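Side-chain contacts in Mlr3007 protein (Mesorhizobium loti, PDB 3QQM), which probably transfers the amino group between branched-chain amino acids and 2-oxoglutarate, using pyridoxal 5'-phosphate bound to a lysine: residues A[37-42]-A[177-182]; A[159-164]-A[193-198]. All coordinates share one frame; numbering follows the deposited sequence.

Contact 1: residues A[37-42]-A[177-182]; sequences LARLYG and PGVLRA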
loop_
_atom_site.group_PDB
_atom_site.type_symbol
_atom_site.label_atom_id
_atom_site.label_comp_id
_atom_site.label_asym_id
_atom_site.label_seq_id
_atom_site.Cartn_x
_atom_site.Cartn_y
_atom_site.Cartn_z
ATOM N N LEU A 37 -10.942 7.151 1.734
ATOM C CA LEU A 37 -12.169 7.010 2.505
ATOM C C LEU A 37 -13.101 5.969 1.848
ATOM O O LEU A 37 -13.745 5.199 2.530
ATOM C CB LEU A 37 -12.862 8.367 2.659
ATOM C CG LEU A 37 -12.056 9.394 3.455
ATOM C CD1 LEU A 37 -12.747 10.729 3.506
ATOM C CD2 LEU A 37 -11.834 8.906 4.854
ATOM N N ALA A 38 -13.141 5.938 0.529
ATOM C CA ALA A 38 -13.966 4.951 -0.168
ATOM C C ALA A 38 -13.533 3.562 0.274
ATOM O O ALA A 38 -14.368 2.752 0.648
ATOM C CB ALA A 38 -13.861 5.080 -1.690
ATOM N N ARG A 39 -12.226 3.303 0.235
ATOM C CA ARG A 39 -11.702 2.017 0.648
ATOM C C ARG A 39 -11.995 1.720 2.119
ATOM O O ARG A 39 -12.474 0.656 2.430
ATOM C CB ARG A 39 -10.199 1.946 0.438
ATOM C CG ARG A 39 -9.628 0.576 0.837
ATOM C CD ARG A 39 -8.255 0.416 0.353
ATOM N NE ARG A 39 -7.319 1.320 1.007
ATOM C CZ ARG A 39 -6.056 1.474 0.617
ATOM N NH1 ARG A 39 -5.616 0.864 -0.477
ATOM N NH2 ARG A 39 -5.248 2.310 1.262
ATOM N N LEU A 40 -11.635 2.646 3.007
ATOM C CA LEU A 40 -11.857 2.475 4.441
ATOM C C LEU A 40 -13.332 2.249 4.781
ATOM O O LEU A 40 -13.676 1.323 5.527
ATOM C CB LEU A 40 -11.351 3.697 5.220
ATOM C CG LEU A 40 -11.616 3.685 6.717
ATOM C CD1 LEU A 40 -10.903 2.505 7.383
ATOM C CD2 LEU A 40 -11.178 4.998 7.319
ATOM N N TYR A 41 -14.204 3.075 4.225
ATOM C CA TYR A 41 -15.614 2.930 4.525
ATOM C C TYR A 41 -16.188 1.653 3.920
ATOM O O TYR A 41 -17.035 0.992 4.546
ATOM C CB TYR A 41 -16.406 4.148 4.104
ATOM C CG TYR A 41 -16.040 5.409 4.837
ATOM C CD1 TYR A 41 -15.701 5.380 6.161
ATOM C CD2 TYR A 41 -16.206 6.640 4.249
ATOM C CE1 TYR A 41 -15.409 6.540 6.854
ATOM C CE2 TYR A 41 -15.940 7.811 4.941
ATOM C CZ TYR A 41 -15.547 7.751 6.242
ATOM O OH TYR A 41 -15.272 8.894 6.946
ATOM N N GLY A 42 -15.717 1.297 2.728
ATOM C CA GLY A 42 -16.173 0.087 2.054
ATOM C C GLY A 42 -15.759 -1.145 2.864
ATOM O O GLY A 42 -16.575 -2.012 3.123
ATOM N N PRO A 177 -5.770 -3.841 -3.159
ATOM C CA PRO A 177 -6.046 -2.923 -4.228
ATOM C C PRO A 177 -5.648 -1.557 -3.728
ATOM O O PRO A 177 -6.441 -0.880 -3.078
ATOM C CB PRO A 177 -7.571 -3.030 -4.421
ATOM C CG PRO A 177 -8.088 -3.472 -3.114
ATOM C CD PRO A 177 -7.003 -4.400 -2.580
ATOM N N GLY A 178 -4.399 -1.185 -3.970
ATOM C CA GLY A 178 -3.889 0.097 -3.540
ATOM C C GLY A 178 -4.593 1.274 -4.178
ATOM O O GLY A 178 -5.148 1.182 -5.277
ATOM N N VAL A 179 -4.566 2.382 -3.450
ATOM C CA VAL A 179 -5.162 3.632 -3.855
ATOM C C VAL A 179 -4.370 4.303 -5.004
ATOM O O VAL A 179 -4.962 4.839 -5.912
ATOM C CB VAL A 179 -5.312 4.544 -2.626
ATOM C CG1 VAL A 179 -5.440 6.036 -3.013
ATOM C CG2 VAL A 179 -6.499 4.043 -1.757
ATOM N N LEU A 180 -3.050 4.309 -4.947
ATOM C CA LEU A 180 -2.296 4.848 -6.071
ATOM C C LEU A 180 -2.624 3.927 -7.251
ATOM O O LEU A 180 -2.974 4.383 -8.324
ATOM C CB LEU A 180 -0.796 4.851 -5.799
ATOM C CG LEU A 180 0.075 5.226 -7.006
ATOM C CD1 LEU A 180 -0.157 6.696 -7.436
ATOM C CD2 LEU A 180 1.562 4.986 -6.775
ATOM N N ARG A 181 -2.561 2.625 -7.005
ATOM C CA ARG A 181 -2.839 1.606 -8.020
ATOM C C ARG A 181 -4.157 1.880 -8.681
ATOM O O ARG A 181 -4.248 1.895 -9.895
ATOM C CB ARG A 181 -2.884 0.222 -7.387
ATOM C CG ARG A 181 -3.233 -0.920 -8.331
ATOM C CD ARG A 181 -3.354 -2.215 -7.525
ATOM N NE ARG A 181 -3.672 -3.385 -8.344
ATOM C CZ ARG A 181 -4.890 -3.752 -8.696
ATOM N NH1 ARG A 181 -5.952 -3.039 -8.318
ATOM N NH2 ARG A 181 -5.048 -4.845 -9.443
ATOM N N ALA A 182 -5.186 2.106 -7.876
ATOM C CA ALA A 182 -6.500 2.390 -8.404
ATOM C C ALA A 182 -6.493 3.656 -9.266
ATOM O O ALA A 182 -7.138 3.711 -10.309
ATOM C CB ALA A 182 -7.490 2.551 -7.261
#
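Arg39 reaches from helix 33-47 across to the start of helix 179-186 and makes the whole contact from its side. Its CB leaves the helix toward 177-182, and CG continues outward, anti to the backbone N (chi1 -179°). The chain stays extended as far as CD of Arg39, which comes no nearer than 4.1 Å to Pro177 O. A bend at chi3 then turns the head group. Arg39 CZ lies 3.5 Å from Val179 CG2, the methyl that sits over the centre of one guanidinium face. NH2 also lies against this methyl and is salt-bridged to Glu20 OE1. Arg39 NH1 gives a bond to Pro177 O of 3.2 Å. This bond is bent, 143° at the hydrogen; the oxygen lies close to the guanidinium plane, while NH1 is tilted 33° from the carbonyl plane. Beside it, Gly178 CA fills in at the guanidinium edge, 3.6 Å from Arg39 NH1. The backbone N of Val179 is also close to NH1, but both are donors, and both bond to the same phosphate oxygen: Lys118 carries pyridoxal phosphate as a Schiff base, and OP1 of that phosphate takes the two bonds. With Leu180 N adding a weak bond to OP2, the arrangement is the phosphate-binding site of a class-IV pyridoxal-phosphate aminotransferase, built at a helix N terminus.

Contact 2: residues A[159-164]-A[193-198]; sequences ADFGDG and AIYSYD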
loop_
_atom_site.group_PDB
_atom_site.type_symbol
_atom_site.label_atom_id
_atom_site.label_comp_id
_atom_site.label_asym_id
_atom_site.label_seq_id
_atom_site.Cartn_x
_atom_site.Cartn_y
_atom_site.Cartn_z
ATOM N N ALA A 159 5.213 -2.461 -13.830
ATOM C CA ALA A 159 6.267 -2.819 -14.752
ATOM C C ALA A 159 5.946 -2.398 -16.177
ATOM O O ALA A 159 4.860 -2.676 -16.700
ATOM C CB ALA A 159 6.520 -4.318 -14.675
ATOM N N ASP A 160 6.915 -1.736 -16.797
ATOM C CA ASP A 160 6.807 -1.256 -18.164
ATOM C C ASP A 160 7.626 -2.173 -19.032
ATOM O O ASP A 160 8.858 -2.133 -18.987
ATOM C CB ASP A 160 7.352 0.155 -18.230
ATOM C CG ASP A 160 7.246 0.785 -19.626
ATOM O OD1 ASP A 160 6.997 0.077 -20.645
ATOM O OD2 ASP A 160 7.403 2.014 -19.675
ATOM N N PHE A 161 6.956 -3.015 -19.820
ATOM C CA PHE A 161 7.683 -3.975 -20.680
ATOM C C PHE A 161 8.107 -3.388 -22.010
ATOM O O PHE A 161 8.520 -4.127 -22.907
ATOM C CB PHE A 161 6.891 -5.267 -20.866
ATOM C CG PHE A 161 6.709 -6.033 -19.582
ATOM C CD1 PHE A 161 7.745 -6.834 -19.084
ATOM C CD2 PHE A 161 5.527 -5.945 -18.857
ATOM C CE1 PHE A 161 7.599 -7.525 -17.900
ATOM C CE2 PHE A 161 5.374 -6.654 -17.659
ATOM C CZ PHE A 161 6.407 -7.437 -17.180
ATOM N N GLY A 162 7.995 -2.064 -22.137
ATOM C CA GLY A 162 8.426 -1.363 -23.342
ATOM C C GLY A 162 7.429 -0.419 -23.984
ATOM O O GLY A 162 7.818 0.583 -24.565
ATOM N N ASP A 163 6.147 -0.723 -23.879
ATOM C CA ASP A 163 5.125 0.073 -24.547
ATOM C C ASP A 163 4.627 1.297 -23.771
ATOM O O ASP A 163 3.744 1.991 -24.240
ATOM C CB ASP A 163 3.939 -0.833 -24.892
ATOM C CG ASP A 163 3.299 -1.443 -23.665
ATOM O OD1 ASP A 163 3.711 -1.100 -22.546
ATOM O OD2 ASP A 163 2.376 -2.266 -23.816
ATOM N N GLY A 164 5.170 1.552 -22.586
ATOM C CA GLY A 164 4.747 2.699 -21.806
ATOM C C GLY A 164 3.603 2.443 -20.825
ATOM O O GLY A 164 3.279 3.303 -20.021
ATOM N N ALA A 193 -2.284 -7.246 -15.145
ATOM C CA ALA A 193 -1.491 -8.262 -15.823
ATOM C C ALA A 193 -0.988 -9.293 -14.823
ATOM O O ALA A 193 -1.179 -9.149 -13.650
ATOM C CB ALA A 193 -0.312 -7.604 -16.592
ATOM N N ILE A 194 -0.371 -10.343 -15.338
ATOM C CA ILE A 194 0.160 -11.428 -14.533
ATOM C C ILE A 194 1.605 -11.670 -14.956
ATOM O O ILE A 194 1.913 -11.757 -16.143
ATOM C CB ILE A 194 -0.632 -12.706 -14.755
ATOM C CG1 ILE A 194 -2.119 -12.463 -14.498
ATOM C CG2 ILE A 194 -0.125 -13.812 -13.854
ATOM C CD1 ILE A 194 -3.014 -13.675 -14.893
ATOM N N TYR A 195 2.492 -11.753 -13.985
ATOM C CA TYR A 195 3.894 -12.000 -14.278
ATOM C C TYR A 195 4.659 -12.494 -13.048
ATOM O O TYR A 195 4.249 -12.276 -11.917
ATOM C CB TYR A 195 4.559 -10.754 -14.906
ATOM C CG TYR A 195 4.344 -9.435 -14.174
ATOM C CD1 TYR A 195 5.009 -9.143 -12.993
ATOM C CD2 TYR A 195 3.560 -8.450 -14.719
ATOM C CE1 TYR A 195 4.829 -7.910 -12.354
ATOM C CE2 TYR A 195 3.411 -7.203 -14.103
ATOM C CZ TYR A 195 4.025 -6.951 -12.925
ATOM O OH TYR A 195 3.827 -5.723 -12.324
ATOM N N SER A 196 5.762 -13.179 -13.307
ATOM C CA SER A 196 6.624 -13.733 -12.282
ATOM C C SER A 196 7.815 -12.840 -12.038
ATOM O O SER A 196 8.014 -11.862 -12.740
ATOM C CB SER A 196 7.175 -15.069 -12.756
ATOM O OG SER A 196 8.021 -14.854 -13.845
ATOM N N TYR A 197 8.649 -13.216 -11.072
ATOM C CA TYR A 197 9.838 -12.446 -10.767
ATOM C C TYR A 197 10.740 -12.445 -11.961
ATOM O O TYR A 197 11.275 -11.409 -12.345
ATOM C CB TYR A 197 10.602 -13.029 -9.580
ATOM C CG TYR A 197 11.609 -12.064 -9.017
ATOM C CD1 TYR A 197 11.169 -10.922 -8.370
ATOM C CD2 TYR A 197 12.986 -12.309 -9.070
ATOM C CE1 TYR A 197 12.047 -10.006 -7.819
ATOM C CE2 TYR A 197 13.908 -11.390 -8.500
ATOM C CZ TYR A 197 13.411 -10.240 -7.874
ATOM O OH TYR A 197 14.201 -9.264 -7.293
ATOM N N ASP A 198 10.873 -13.603 -12.574
ATOM C CA ASP A 198 11.754 -13.749 -13.724
ATOM C C ASP A 198 11.314 -12.873 -14.920
ATOM O O ASP A 198 12.152 -12.302 -15.598
ATOM C CB ASP A 198 11.841 -15.213 -14.127
ATOM C CG ASP A 198 12.929 -15.456 -15.115
ATOM O OD1 ASP A 198 14.120 -15.484 -14.718
ATOM O OD2 ASP A 198 12.584 -15.634 -16.290
#
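Phe161 and Tyr195 form an offset edge-to-face pair. The phenylalanine presents its outer edge, CE2 and CZ, to one face of the tyrosine, with the ring centroids 5.6 Å apart and the planes at 72°. Phe161 CE2 and CZ both stand 3.9 Å from Tyr195 CD2, on one flank of the tyrosine ring. The first torsion of Tyr195 (50°) holds CG between the backbone N and the carbonyl carbon and turns the ring back toward 159-164, where its face meets Phe161 and its phenol end meets Ala159.

The aliphatic part is smaller. Ala159 CB is 3.8 Å from Tyr195 OH, oblique to the ring, and Leu200 touches both residues.

The polar bonds lie beside the apolar patch. Tyr195 OH is hydrogen-bonded to Ala167 O on the neighbouring strand 166-169. Within 159-164, Asp160 OD1 accepts from Gly162 N at 2.8 Å and Gly164 N at 3.0 Å, the two donors arriving from opposite faces of the carboxylate plane. The double grip ties the carboxylate to the turn 162-164. Its first bond defines an Asx turn, which closes the end of strand 156-160 while the aromatic pair joins that end to the segment following strand 190-193.

How the contacts relate
From the N terminus, the chain first lays down 37-42 on helix 33-47. It passes through the rest of the four-stranded antiparallel sheet and into the six-stranded mixed sheet, where 159-164 ends strand 156-160. Next, 177-182 comes back to helix 33-47, so contact 1 closes a loop of 134 intervening residues. Only 28 residues separate the halves of contact 2, closed when 193-198 leaves strand 190-193. The segments alternate, so the two loops cross rather than nest. Contact 1 ties helix 33-47 of the N-terminal part to helix 179-186 at the cofactor phosphate; contact 2, centred about 23 Å from the centre of contact 1, ties the end of strand 156-160 to the segment following strand 190-193.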